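Local coordinates for protein signal recognition particle receptor FtsY (Sulfolobus acidocaldarius, PDB 5L3S) that acts as the docking receptor for the signal recognition particle and belongs to the SRP54-type family of P-loop nucleotide-binding proteins, at residues B[115-120]-B[244-249]; B[219-224]-B[256-261]; B[120-125]-B[130-135]; B[88-93]-B[100-105]. All blocks are in the same frame, centred on the assembly; numbering follows the deposited sequence. Where two conformers were deposited one is given.

Contact 1 (B[115-120]-B[244-249]); sequences TTTIAK and AVILTK. With MG (magnesium ion), chain S; GNP (phosphoaminophosphonic acid-guanylate ester), chain R.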
loop_
_atom_site.group_PDB
_atom_site.type_symbol
_atom_site.label_atom_id
_atom_site.label_comp_id
_atom_site.label_asym_id
_atom_site.label_seq_id
_atom_site.Cartn_x
_atom_site.Cartn_y
_atom_site.Cartn_z
ATOM N N THR B 115 5.843 -12.362 -0.806
ATOM C CA THR B 115 6.617 -13.389 -0.105
ATOM C C THR B 115 5.838 -14.000 1.055
ATOM O O THR B 115 5.758 -15.221 1.204
ATOM C CB THR B 115 7.976 -12.801 0.359
ATOM O OG1 THR B 115 8.740 -12.414 -0.797
ATOM C CG2 THR B 115 8.749 -13.791 1.209
ATOM N N THR B 116 5.213 -13.148 1.854
ATOM C CA THR B 116 4.403 -13.631 2.973
ATOM C C THR B 116 3.140 -14.376 2.489
ATOM O O THR B 116 2.722 -15.366 3.090
ATOM C CB THR B 116 4.019 -12.449 3.899
ATOM O OG1 THR B 116 5.217 -11.731 4.257
ATOM C CG2 THR B 116 3.333 -12.951 5.169
ATOM N N THR B 117 2.545 -13.902 1.397
ATOM C CA THR B 117 1.349 -14.546 0.844
ATOM C C THR B 117 1.687 -15.942 0.313
ATOM O O THR B 117 0.905 -16.884 0.434
ATOM C CB THR B 117 0.712 -13.672 -0.262
ATOM O OG1 THR B 117 0.317 -12.410 0.305
ATOM C CG2 THR B 117 -0.534 -14.372 -0.865
ATOM N N ILE B 118 2.878 -16.089 -0.250
ATOM C CA ILE B 118 3.322 -17.405 -0.691
ATOM C C ILE B 118 3.368 -18.401 0.468
ATOM O O ILE B 118 2.895 -19.535 0.348
ATOM C CB ILE B 118 4.666 -17.312 -1.423
ATOM C CG1 ILE B 118 4.409 -16.872 -2.858
ATOM C CG2 ILE B 118 5.389 -18.656 -1.409
ATOM C CD1 ILE B 118 5.663 -16.572 -3.608
ATOM N N ALA B 119 3.875 -17.953 1.610
ATOM C CA ALA B 119 3.893 -18.783 2.811
ATOM C C ALA B 119 2.485 -19.202 3.261
ATOM O O ALA B 119 2.267 -20.344 3.671
ATOM C CB ALA B 119 4.627 -18.053 3.934
ATOM N N LYS B 120 1.531 -18.278 3.204
ATOM C CA LYS B 120 0.156 -18.602 3.559
ATOM C C LYS B 120 -0.438 -19.607 2.576
ATOM O O LYS B 120 -1.203 -20.492 2.967
ATOM C CB LYS B 120 -0.721 -17.334 3.547
ATOM C CG LYS B 120 -0.277 -16.239 4.513
ATOM C CD LYS B 120 -1.195 -15.027 4.377
ATOM C CE LYS B 120 -0.726 -13.865 5.251
ATOM N NZ LYS B 120 -1.719 -12.737 5.201
ATOM N N ALA B 244 -5.778 -13.910 -11.527
ATOM C CA ALA B 244 -6.503 -13.504 -10.324
ATOM C C ALA B 244 -5.662 -12.611 -9.410
ATOM O O ALA B 244 -4.466 -12.431 -9.621
ATOM C CB ALA B 244 -6.993 -14.709 -9.559
ATOM N N VAL B 245 -6.305 -12.068 -8.380
ATOM C CA VAL B 245 -5.634 -11.160 -7.468
ATOM C C VAL B 245 -5.779 -11.697 -6.052
ATOM O O VAL B 245 -6.821 -12.270 -5.702
ATOM C CB VAL B 245 -6.290 -9.756 -7.563
ATOM C CG1 VAL B 245 -5.890 -8.868 -6.396
ATOM C CG2 VAL B 245 -5.944 -9.104 -8.898
ATOM N N ILE B 246 -4.743 -11.513 -5.245
ATOM C CA ILE B 246 -4.878 -11.634 -3.800
ATOM C C ILE B 246 -4.668 -10.240 -3.186
ATOM O O ILE B 246 -3.695 -9.564 -3.504
ATOM C CB ILE B 246 -3.883 -12.680 -3.218
ATOM C CG1 ILE B 246 -4.298 -14.097 -3.662
ATOM C CG2 ILE B 246 -3.821 -12.584 -1.687
ATOM C CD1 ILE B 246 -3.291 -15.213 -3.275
ATOM N N LEU B 247 -5.604 -9.817 -2.337
ATOM C CA LEU B 247 -5.527 -8.523 -1.651
ATOM C C LEU B 247 -4.989 -8.731 -0.250
ATOM O O LEU B 247 -5.516 -9.565 0.491
ATOM C CB LEU B 247 -6.934 -7.918 -1.522
ATOM C CG LEU B 247 -7.709 -7.603 -2.793
ATOM C CD1 LEU B 247 -8.998 -6.848 -2.437
ATOM C CD2 LEU B 247 -6.839 -6.771 -3.713
ATOM N N THR B 248 -3.967 -7.963 0.133
ATOM C CA THR B 248 -3.340 -8.132 1.445
ATOM C C THR B 248 -3.685 -7.015 2.435
ATOM O O THR B 248 -4.200 -5.965 2.049
ATOM C CB THR B 248 -1.805 -8.123 1.311
ATOM O OG1 THR B 248 -1.405 -6.860 0.771
ATOM C CG2 THR B 248 -1.327 -9.261 0.374
ATOM N N LYS B 249 -3.379 -7.257 3.712
ATOM C CA LYS B 249 -3.432 -6.237 4.750
ATOM C C LYS B 249 -4.838 -5.713 4.984
ATOM O O LYS B 249 -5.021 -4.576 5.388
ATOM C CB LYS B 249 -2.464 -5.081 4.435
ATOM C CG LYS B 249 -1.023 -5.538 4.205
ATOM C CD LYS B 249 -0.109 -4.363 3.769
ATOM C CE LYS B 249 1.204 -4.916 3.146
ATOM N NZ LYS B 249 2.058 -3.834 2.552
HETATM MG MG MG S . 9.230 -10.427 -1.415
HETATM P PG GNP R . 9.117 -7.237 -1.681
HETATM O O1G GNP R . 9.582 -8.632 -2.027
HETATM O O2G GNP R . 10.239 -6.371 -1.126
HETATM O O3G GNP R . 8.532 -6.466 -2.844
HETATM N N3B GNP R . 7.990 -7.342 -0.549
HETATM P PB GNP R . 6.769 -8.410 -0.666
HETATM O O1B GNP R . 7.304 -9.745 -0.933
HETATM O O2B GNP R . 5.820 -7.936 -1.684
HETATM O O3A GNP R . 6.102 -8.384 0.693
HETATM P PA GNP R . 6.469 -9.123 1.987
HETATM O O1A GNP R . 5.950 -10.530 1.956
HETATM O O2A GNP R . 7.918 -8.947 2.314
HETATM O "O5'" GNP R . 5.591 -8.442 3.093
HETATM C "C5'" GNP R . 5.786 -7.050 3.504
HETATM C "C4'" GNP R . 5.243 -6.874 4.911
HETATM O "O4'" GNP R . 3.768 -6.932 4.907
HETATM C "C3'" GNP R . 5.690 -7.945 5.886
HETATM O "O3'" GNP R . 5.851 -7.352 7.163
HETATM C "C2'" GNP R . 4.498 -8.917 5.910
HETATM O "O2'" GNP R . 4.433 -9.625 7.136
HETATM C "C1'" GNP R . 3.367 -7.877 5.869
HETATM N N9 GNP R . 2.096 -8.448 5.425
HETATM C C8 GNP R . 1.843 -9.214 4.319
HETATM N N7 GNP R . 0.573 -9.556 4.191
HETATM C C5 GNP R . -0.031 -8.960 5.295
HETATM C C6 GNP R . -1.382 -8.973 5.704
HETATM O O6 GNP R . -2.313 -9.559 5.135
HETATM N N1 GNP R . -1.583 -8.261 6.890
HETATM C C2 GNP R . -0.579 -7.590 7.572
HETATM N N2 GNP R . -0.910 -6.944 8.689
HETATM N N3 GNP R . 0.692 -7.576 7.189
HETATM C C4 GNP R . 0.890 -8.281 6.058
HETATM O O HOH W 1 8.585 -11.217 -3.221
HETATM O O HOH W 2 9.741 -10.111 0.563
HETATM O O HOH W 3 11.209 -11.024 -1.736
#

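Contact 2 (B[219-224]-B[256-261]); sequences LILDSL and GGIALS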
loop_
_atom_site.group_PDB
_atom_site.type_symbol
_atom_site.label_atom_id
_atom_site.label_comp_id
_atom_site.label_asym_id
_atom_site.label_seq_id
_atom_site.Cartn_x
_atom_site.Cartn_y
_atom_site.Cartn_z
ATOM N N LEU B 219 -1.565 -11.642 -9.287
ATOM C CA LEU B 219 -1.116 -10.299 -8.952
ATOM C C LEU B 219 -1.446 -10.047 -7.493
ATOM O O LEU B 219 -2.561 -10.332 -7.038
ATOM C CB LEU B 219 -1.821 -9.270 -9.833
ATOM C CG LEU B 219 -1.605 -7.798 -9.422
ATOM C CD1 LEU B 219 -0.153 -7.398 -9.564
ATOM C CD2 LEU B 219 -2.561 -6.868 -10.224
ATOM N N ILE B 220 -0.469 -9.536 -6.747
ATOM C CA ILE B 220 -0.717 -9.129 -5.370
ATOM C C ILE B 220 -0.958 -7.611 -5.293
ATOM O O ILE B 220 -0.164 -6.831 -5.804
ATOM C CB ILE B 220 0.447 -9.519 -4.442
ATOM C CG1 ILE B 220 0.763 -11.021 -4.574
ATOM C CG2 ILE B 220 0.104 -9.166 -3.005
ATOM C CD1 ILE B 220 -0.449 -11.903 -4.314
ATOM N N LEU B 221 -2.080 -7.216 -4.695
ATOM C CA LEU B 221 -2.395 -5.806 -4.453
ATOM C C LEU B 221 -2.568 -5.562 -2.952
ATOM O O LEU B 221 -3.101 -6.405 -2.230
ATOM C CB LEU B 221 -3.673 -5.381 -5.223
ATOM C CG LEU B 221 -3.613 -5.460 -6.759
ATOM C CD1 LEU B 221 -4.978 -5.244 -7.415
ATOM C CD2 LEU B 221 -2.587 -4.458 -7.331
ATOM N N ASP B 222 -2.110 -4.396 -2.496
ATOM C CA ASP B 222 -2.231 -3.958 -1.110
ATOM C C ASP B 222 -3.597 -3.294 -0.913
ATOM O O ASP B 222 -3.908 -2.307 -1.580
ATOM C CB ASP B 222 -1.121 -2.916 -0.833
ATOM C CG ASP B 222 -0.955 -2.582 0.644
ATOM O OD1 ASP B 222 -1.948 -2.615 1.402
ATOM O OD2 ASP B 222 0.199 -2.282 1.046
ATOM N N SER B 223 -4.405 -3.806 0.012
ATOM C CA SER B 223 -5.746 -3.229 0.212
ATOM C C SER B 223 -5.737 -1.831 0.833
ATOM O O SER B 223 -6.765 -1.148 0.812
ATOM C CB SER B 223 -6.641 -4.150 1.032
ATOM O OG SER B 223 -6.207 -4.215 2.376
ATOM N N LEU B 224 -4.603 -1.408 1.396
ATOM C CA LEU B 224 -4.487 -0.029 1.898
ATOM C C LEU B 224 -4.263 0.982 0.788
ATOM O O LEU B 224 -4.434 2.183 0.993
ATOM C CB LEU B 224 -3.370 0.104 2.922
ATOM C CG LEU B 224 -3.724 -0.300 4.348
ATOM C CD1 LEU B 224 -2.447 -0.385 5.180
ATOM C CD2 LEU B 224 -4.728 0.684 4.959
ATOM N N GLY B 256 -11.205 -2.490 1.090
ATOM C CA GLY B 256 -10.847 -3.267 -0.083
ATOM C C GLY B 256 -11.692 -3.005 -1.324
ATOM O O GLY B 256 -11.940 -3.927 -2.106
ATOM N N GLY B 257 -12.088 -1.750 -1.533
ATOM C CA GLY B 257 -12.972 -1.394 -2.645
ATOM C C GLY B 257 -12.352 -1.700 -4.000
ATOM O O GLY B 257 -13.065 -1.789 -4.995
ATOM N N ILE B 258 -11.022 -1.851 -4.036
ATOM C CA ILE B 258 -10.315 -2.335 -5.235
ATOM C C ILE B 258 -10.948 -3.609 -5.815
ATOM O O ILE B 258 -10.976 -3.796 -7.026
ATOM C CB ILE B 258 -8.780 -2.577 -4.984
ATOM C CG1 ILE B 258 -8.062 -2.995 -6.272
ATOM C CG2 ILE B 258 -8.532 -3.634 -3.921
ATOM C CD1 ILE B 258 -8.061 -1.917 -7.353
ATOM N N ALA B 259 -11.456 -4.476 -4.947
ATOM C CA ALA B 259 -12.151 -5.700 -5.386
ATOM C C ALA B 259 -13.285 -5.408 -6.385
ATOM O O ALA B 259 -13.432 -6.090 -7.403
ATOM C CB ALA B 259 -12.699 -6.460 -4.180
ATOM N N LEU B 260 -14.080 -4.385 -6.087
ATOM C CA LEU B 260 -15.173 -3.987 -6.964
ATOM C C LEU B 260 -14.647 -3.395 -8.270
ATOM O O LEU B 260 -15.145 -3.720 -9.353
ATOM C CB LEU B 260 -16.080 -2.973 -6.250
ATOM C CG LEU B 260 -17.269 -2.394 -7.017
ATOM C CD1 LEU B 260 -18.083 -3.504 -7.703
ATOM C CD2 LEU B 260 -18.152 -1.571 -6.071
ATOM N N SER B 261 -13.641 -2.525 -8.166
ATOM C CA SER B 261 -13.051 -1.895 -9.344
ATOM C C SER B 261 -12.445 -2.916 -10.314
ATOM O O SER B 261 -12.589 -2.788 -11.528
ATOM C CB SER B 261 -12.006 -0.853 -8.936
ATOM O OG SER B 261 -12.641 0.263 -8.336
HETATM O O HOH W 4 -9.186 -0.538 0.628
#

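Contact 3 (B[120-125]-B[130-135]); sequences KVVNML and LSTIIA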
loop_
_atom_site.group_PDB
_atom_site.type_symbol
_atom_site.label_atom_id
_atom_site.label_comp_id
_atom_site.label_asym_id
_atom_site.label_seq_id
_atom_site.Cartn_x
_atom_site.Cartn_y
_atom_site.Cartn_z
ATOM N N LYS B 120 1.531 -18.278 3.204
ATOM C CA LYS B 120 0.156 -18.602 3.559
ATOM C C LYS B 120 -0.438 -19.607 2.576
ATOM O O LYS B 120 -1.203 -20.492 2.967
ATOM C CB LYS B 120 -0.721 -17.334 3.547
ATOM C CG LYS B 120 -0.277 -16.239 4.513
ATOM C CD LYS B 120 -1.195 -15.027 4.377
ATOM C CE LYS B 120 -0.726 -13.865 5.251
ATOM N NZ LYS B 120 -1.719 -12.737 5.201
ATOM N N VAL B 121 -0.105 -19.443 1.297
ATOM C CA VAL B 121 -0.604 -20.344 0.268
ATOM C C VAL B 121 -0.024 -21.739 0.474
ATOM O O VAL B 121 -0.739 -22.739 0.383
ATOM C CB VAL B 121 -0.322 -19.806 -1.157
ATOM C CG1 VAL B 121 -0.694 -20.858 -2.215
ATOM C CG2 VAL B 121 -1.128 -18.523 -1.409
ATOM N N VAL B 122 1.267 -21.824 0.768
ATOM C CA VAL B 122 1.844 -23.112 1.165
ATOM C C VAL B 122 1.077 -23.744 2.325
ATOM O O VAL B 122 0.748 -24.932 2.293
ATOM C CB VAL B 122 3.324 -22.969 1.599
ATOM C CG1 VAL B 122 3.832 -24.295 2.199
ATOM C CG2 VAL B 122 4.172 -22.552 0.420
ATOM N N ASN B 123 0.811 -22.951 3.363
ATOM C CA ASN B 123 0.055 -23.461 4.506
ATOM C C ASN B 123 -1.324 -23.989 4.108
ATOM O O ASN B 123 -1.752 -25.042 4.577
ATOM C CB ASN B 123 -0.097 -22.406 5.594
ATOM C CG ASN B 123 -0.753 -22.953 6.831
ATOM O OD1 ASN B 123 -0.168 -23.757 7.545
ATOM N ND2 ASN B 123 -1.983 -22.526 7.092
ATOM N N MET B 124 -2.002 -23.276 3.221
ATOM C CA MET B 124 -3.334 -23.691 2.803
ATOM C C MET B 124 -3.218 -24.986 1.997
ATOM O O MET B 124 -3.996 -25.912 2.196
ATOM C CB MET B 124 -4.023 -22.593 1.987
ATOM C CG MET B 124 -5.393 -23.004 1.430
ATOM S SD MET B 124 -6.058 -21.692 0.397
ATOM C CE MET B 124 -4.715 -21.429 -0.758
ATOM N N LEU B 125 -2.218 -25.061 1.119
ATOM C CA LEU B 125 -2.011 -26.260 0.291
ATOM C C LEU B 125 -1.679 -27.498 1.134
ATOM O O LEU B 125 -2.186 -28.605 0.867
ATOM C CB LEU B 125 -0.930 -26.008 -0.776
ATOM C CG LEU B 125 -1.275 -24.963 -1.853
ATOM C CD1 LEU B 125 -0.059 -24.581 -2.713
ATOM C CD2 LEU B 125 -2.411 -25.444 -2.743
ATOM N N LEU B 130 -1.725 -31.165 -0.483
ATOM C CA LEU B 130 -0.986 -30.987 -1.729
ATOM C C LEU B 130 0.486 -30.684 -1.445
ATOM O O LEU B 130 0.784 -29.784 -0.673
ATOM C CB LEU B 130 -1.610 -29.848 -2.544
ATOM C CG LEU B 130 -3.021 -30.181 -3.040
ATOM C CD1 LEU B 130 -3.747 -28.944 -3.542
ATOM C CD2 LEU B 130 -2.945 -31.228 -4.123
ATOM N N SER B 131 1.404 -31.429 -2.063
ATOM C CA SER B 131 2.835 -31.168 -1.863
ATOM C C SER B 131 3.279 -29.911 -2.619
ATOM O O SER B 131 2.713 -29.555 -3.662
ATOM C CB SER B 131 3.690 -32.390 -2.233
ATOM O OG SER B 131 3.507 -32.786 -3.582
ATOM N N THR B 132 4.269 -29.200 -2.083
ATOM C CA THR B 132 4.656 -27.914 -2.645
ATOM C C THR B 132 6.147 -27.662 -2.513
ATOM O O THR B 132 6.762 -28.087 -1.537
ATOM C CB THR B 132 3.948 -26.750 -1.908
ATOM O OG1 THR B 132 4.369 -26.730 -0.538
ATOM C CG2 THR B 132 2.437 -26.900 -1.957
ATOM N N ILE B 133 6.719 -26.961 -3.483
ATOM C CA ILE B 133 8.057 -26.400 -3.308
ATOM C C ILE B 133 8.012 -24.945 -3.737
ATOM O O ILE B 133 7.153 -24.536 -4.527
ATOM C CB ILE B 133 9.158 -27.140 -4.099
ATOM C CG1 ILE B 133 9.008 -26.907 -5.599
ATOM C CG2 ILE B 133 9.174 -28.628 -3.768
ATOM C CD1 ILE B 133 10.113 -27.550 -6.406
ATOM N N ILE B 134 8.933 -24.154 -3.201
ATOM C CA ILE B 134 8.981 -22.734 -3.489
ATOM C C ILE B 134 10.231 -22.442 -4.292
ATOM O O ILE B 134 11.310 -22.945 -3.969
ATOM C CB ILE B 134 9.068 -21.921 -2.183
ATOM C CG1 ILE B 134 7.908 -22.283 -1.254
ATOM C CG2 ILE B 134 9.156 -20.422 -2.485
ATOM C CD1 ILE B 134 8.025 -21.710 0.149
ATOM N N ALA B 135 10.068 -21.656 -5.353
ATOM C CA ALA B 135 11.189 -21.112 -6.106
ATOM C C ALA B 135 11.507 -19.711 -5.576
ATOM O O ALA B 135 10.662 -18.804 -5.639
ATOM C CB ALA B 135 10.839 -21.038 -7.575
#

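Contact 4 (B[88-93]-B[100-105]); sequences TDLIEK and KPFVII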
loop_
_atom_site.group_PDB
_atom_site.type_symbol
_atom_site.label_atom_id
_atom_site.label_comp_id
_atom_site.label_asym_id
_atom_site.label_seq_id
_atom_site.Cartn_x
_atom_site.Cartn_y
_atom_site.Cartn_z
ATOM N N THR B 88 -13.500 -20.980 -10.886
ATOM C CA THR B 88 -13.359 -22.208 -10.110
ATOM C C THR B 88 -12.380 -22.012 -8.956
ATOM O O THR B 88 -11.371 -21.316 -9.093
ATOM C CB THR B 88 -12.873 -23.374 -10.996
ATOM O OG1 THR B 88 -13.742 -23.502 -12.127
ATOM C CG2 THR B 88 -12.875 -24.681 -10.217
ATOM N N ASP B 89 -12.692 -22.621 -7.815
ATOM C CA ASP B 89 -11.815 -22.580 -6.649
ATOM C C ASP B 89 -10.425 -23.104 -7.007
ATOM O O ASP B 89 -10.303 -24.100 -7.723
ATOM C CB ASP B 89 -12.423 -23.414 -5.522
ATOM C CG ASP B 89 -11.520 -23.505 -4.313
ATOM O OD1 ASP B 89 -11.369 -22.488 -3.604
ATOM O OD2 ASP B 89 -10.969 -24.595 -4.064
ATOM N N LEU B 90 -9.383 -22.446 -6.497
ATOM C CA LEU B 90 -8.014 -22.747 -6.911
ATOM C C LEU B 90 -7.580 -24.160 -6.551
ATOM O O LEU B 90 -6.879 -24.817 -7.317
ATOM C CB LEU B 90 -7.027 -21.738 -6.316
ATOM C CG LEU B 90 -5.555 -21.994 -6.645
ATOM C CD1 LEU B 90 -5.329 -21.975 -8.153
ATOM C CD2 LEU B 90 -4.670 -20.977 -5.964
ATOM N N ILE B 91 -7.980 -24.620 -5.376
ATOM C CA ILE B 91 -7.609 -25.962 -4.954
ATOM C C ILE B 91 -8.277 -26.995 -5.857
ATOM O O ILE B 91 -7.648 -27.974 -6.258
ATOM C CB ILE B 91 -7.944 -26.194 -3.471
ATOM C CG1 ILE B 91 -7.036 -25.319 -2.600
ATOM C CG2 ILE B 91 -7.771 -27.663 -3.098
ATOM C CD1 ILE B 91 -7.646 -24.961 -1.271
ATOM N N GLU B 92 -9.537 -26.753 -6.213
ATOM C CA GLU B 92 -10.240 -27.654 -7.122
ATOM C C GLU B 92 -9.569 -27.629 -8.494
ATOM O O GLU B 92 -9.431 -28.674 -9.133
ATOM C CB GLU B 92 -11.736 -27.303 -7.223
ATOM C CG GLU B 92 -12.493 -28.113 -8.273
ATOM C CD GLU B 92 -13.914 -27.621 -8.486
ATOM O OE1 GLU B 92 -14.443 -26.918 -7.596
ATOM O OE2 GLU B 92 -14.502 -27.932 -9.547
ATOM N N LYS B 93 -9.129 -26.445 -8.920
ATOM C CA LYS B 93 -8.370 -26.277 -10.163
ATOM C C LYS B 93 -7.121 -27.151 -10.171
ATOM O O LYS B 93 -6.862 -27.871 -11.132
ATOM C CB LYS B 93 -7.912 -24.828 -10.340
ATOM C CG LYS B 93 -8.877 -23.879 -11.039
ATOM C CD LYS B 93 -8.192 -22.517 -11.245
ATOM C CE LYS B 93 -9.160 -21.415 -11.672
ATOM N NZ LYS B 93 -9.547 -21.534 -13.105
ATOM N N LYS B 100 1.740 -31.910 -13.219
ATOM C CA LYS B 100 2.612 -32.025 -12.066
ATOM C C LYS B 100 3.998 -31.561 -12.469
ATOM O O LYS B 100 4.662 -32.196 -13.284
ATOM C CB LYS B 100 2.641 -33.444 -11.495
ATOM C CG LYS B 100 1.407 -33.773 -10.676
ATOM C CD LYS B 100 1.707 -34.717 -9.532
ATOM C CE LYS B 100 0.420 -35.368 -9.025
ATOM N NZ LYS B 100 -0.609 -34.359 -8.619
ATOM N N PRO B 101 4.436 -30.439 -11.898
ATOM C CA PRO B 101 3.662 -29.710 -10.889
ATOM C C PRO B 101 2.689 -28.730 -11.524
ATOM O O PRO B 101 2.823 -28.417 -12.704
ATOM C CB PRO B 101 4.743 -28.917 -10.158
ATOM C CG PRO B 101 5.736 -28.608 -11.244
ATOM C CD PRO B 101 5.739 -29.802 -12.163
ATOM N N PHE B 102 1.721 -28.265 -10.740
ATOM C CA PHE B 102 0.909 -27.115 -11.114
ATOM C C PHE B 102 1.726 -25.897 -10.695
ATOM O O PHE B 102 2.092 -25.774 -9.535
ATOM C CB PHE B 102 -0.429 -27.166 -10.362
ATOM C CG PHE B 102 -1.421 -26.120 -10.794
ATOM C CD1 PHE B 102 -1.342 -24.814 -10.311
ATOM C CD2 PHE B 102 -2.465 -26.459 -11.643
ATOM C CE1 PHE B 102 -2.267 -23.858 -10.701
ATOM C CE2 PHE B 102 -3.391 -25.516 -12.035
ATOM C CZ PHE B 102 -3.297 -24.212 -11.564
ATOM N N VAL B 103 2.035 -25.017 -11.642
ATOM C CA VAL B 103 2.959 -23.916 -11.404
ATOM C C VAL B 103 2.236 -22.585 -11.248
ATOM O O VAL B 103 1.486 -22.168 -12.129
ATOM C CB VAL B 103 3.988 -23.796 -12.546
ATOM C CG1 VAL B 103 4.891 -22.591 -12.327
ATOM C CG2 VAL B 103 4.814 -25.090 -12.655
ATOM N N ILE B 104 2.471 -21.933 -10.117
ATOM C CA ILE B 104 1.854 -20.647 -9.817
ATOM C C ILE B 104 2.942 -19.602 -9.623
ATOM O O ILE B 104 3.936 -19.865 -8.940
ATOM C CB ILE B 104 1.049 -20.734 -8.513
ATOM C CG1 ILE B 104 0.093 -21.933 -8.563
ATOM C CG2 ILE B 104 0.308 -19.409 -8.242
ATOM C CD1 ILE B 104 -0.763 -22.083 -7.324
ATOM N N ILE B 105 2.755 -18.423 -10.210
ATOM C CA ILE B 105 3.702 -17.329 -10.009
ATOM C C ILE B 105 2.964 -16.168 -9.356
ATOM O O ILE B 105 1.747 -15.991 -9.570
ATOM C CB ILE B 105 4.390 -16.908 -11.339
ATOM C CG1 ILE B 105 5.564 -15.934 -11.088
ATOM C CG2 ILE B 105 3.372 -16.339 -12.310
ATOM C CD1 ILE B 105 6.498 -15.784 -12.302
#

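Contact 1 (B[115-120]-B[244-249])
T117 and I246 meet tip to tip in the tight part of this buried contact: CG2 of T117 lies 3.8 Å from CD1 of I246. With OG1 beside the backbone nitrogen (chi1 -61°), CG2 of T117 stands anti to that nitrogen and points at the strand, while OG1 bonds to G113 O. T248 CG2 crosses obliquely near T117 OG1, 3.6 Å away, and T248 OG1 is held by V112 O. Threonine suits both places, offering a methyl to the core and a hydroxyl to a loop carbonyl. Away from this packing is the polar side, where the magnesium ion takes T115 OG1 (2.1 Å), GNP O1G and O1B, and three waters. T115 N and T116 N hold the phosphates, T116 N reaching GNP O1A at 2.7 Å. At the far end K249 N donates to GNP O6 (2.9 Å, 155°), with a weak bond from K120 NZ to the same atom. Two N-H donors on O6, from opposite segments, imply that the site is probably matched to a guanine carbonyl.

Contact 2 (B[219-224]-B[256-261])
With CG of L221 beside its backbone nitrogen (chi1 -63°) and CG1 of I258 anti to its own (chi1 -176°), the two branches converge between strand and helix. The side chains cross at about a right angle, L221 CD1 resting 4.0 Å from I258 CG1. Branched aliphatic residues suit this spot, since this part of the contact is buried and apolar. Beyond the end of the strand, at S223 and G256, the backbones draw close: S223 CB lies 4.4 Å from G256 CA, where a glycine with positive phi brings the chain in without a side chain of its own. A water joins the two loops, donating to S223 O and accepting from G256 N at 2.8 Å. D222 shapes the turn, OD1 taking L224 N at 2.9 Å in an Asx turn, while OD2 forms a salt bridge with K249. S223 OG bonds to T248 O. L247 of strand 244-248 packs on both L221 and I258, and helix 228-239 touches them too, through Q232 on L221 and A229 and L230 on I258.

Contact 3 (B[120-125]-B[130-135])
L125 and L130 are joined twice, through backbone and side chains. L130 N donates to L125 O at 2.9 Å along a nearly straight N-H (168°), although the donor sits above the carbonyl plane, and beyond it CD2 of L125 meets CD1 of L130 at 3.8 Å. L125 also leans on T132: its CD1 approaches T132 CG2 to 3.5 Å, closer than carbons usually come, but T132 has two deposited conformers and the tightness is therefore doubtful. One turn earlier V122 splits its branches between two strand residues. CG1 faces T132 OG1, and CG2 lies 4.0 Å from I134 CD1, the two side chains crossing at about a right angle. I134 reaches back because CG1 lies beside its backbone nitrogen (chi1 -55°). Beta-branched and leucine side chains suit the seam, being compact and mostly apolar where they touch, T132 OG1 against V122 CG1 being the exception.

The next shell fixes both partners. In strand 186-191, L188 touches V122 and V186 touches L125, while V157 touches both V122 and T132. Backbone bonds from I133 to V186 and L188 hold the strand in the sheet, and S131 OG bonds to D185 N. The helix and strand axes approach to 9.5 Å and run almost antiparallel (167°), as expected for the returning half of the beta-alpha-beta crossover that links strand 102-107 through helix 114-127 to strand 132-137 in this P-loop fold.

Contact 4 (B[88-93]-B[100-105])
L90 and K93, in the first turn of helix 90-96, stand well off strand 102-107, their CA atoms lying 10.5 Å from I104 CA and 9.4 Å from F102 CA respectively, so side chains bridge most of the gap. L90 forks over the strand: CD2 lies 4.3 Å from I104 CD1, and CD1 comes obliquely to the F102 ring, 4.4 Å from CE1. The ring reaches out to the helix because CG of F102 is anti to its nitrogen (chi1 -173°). K93 contributes its backbone, O lying 4.3 Å from F102 CE2, while its amine leads away. Leucine and phenylalanine are long enough to fill such a wide spacing. F216 of the neighbouring strand packs against L90, K93 and F102 alike. The helix is N-capped by D89, whose OD2 accepts weakly from I91 N and E92 N. K100, before the cis bond to P101, pairs its charge with D185. The result is an amphipathic helix laid on the parallel sheet of the P-loop fold, one short connection before the strand that leads into the probable P-loop.

Overall arrangement
All four contacts pack against one predominantly parallel sheet. Contact 1 supplies T115, T116, K120, T248 and K249 to the GNP pocket, and T115 to the magnesium ion; its centre lies 12 Å from those of contacts 2 and 3. It joins contact 2 through K249 NZ and D222 OD2 (2.9 Å); S223, probably bonded through OG to T248 O (2.7 Å), fits a second-shell place, its side chain about 7 Å from GNP. Contact 3 shares K120 and helix 114-127 with contact 1, extending away from the pocket. Contact 4 meets contact 3, their centres 11 Å apart, where I91 CD1 touches M124 SD at 4.0 Å. Contact 4 is more remote, I104's side chain being about 14 Å from GNP.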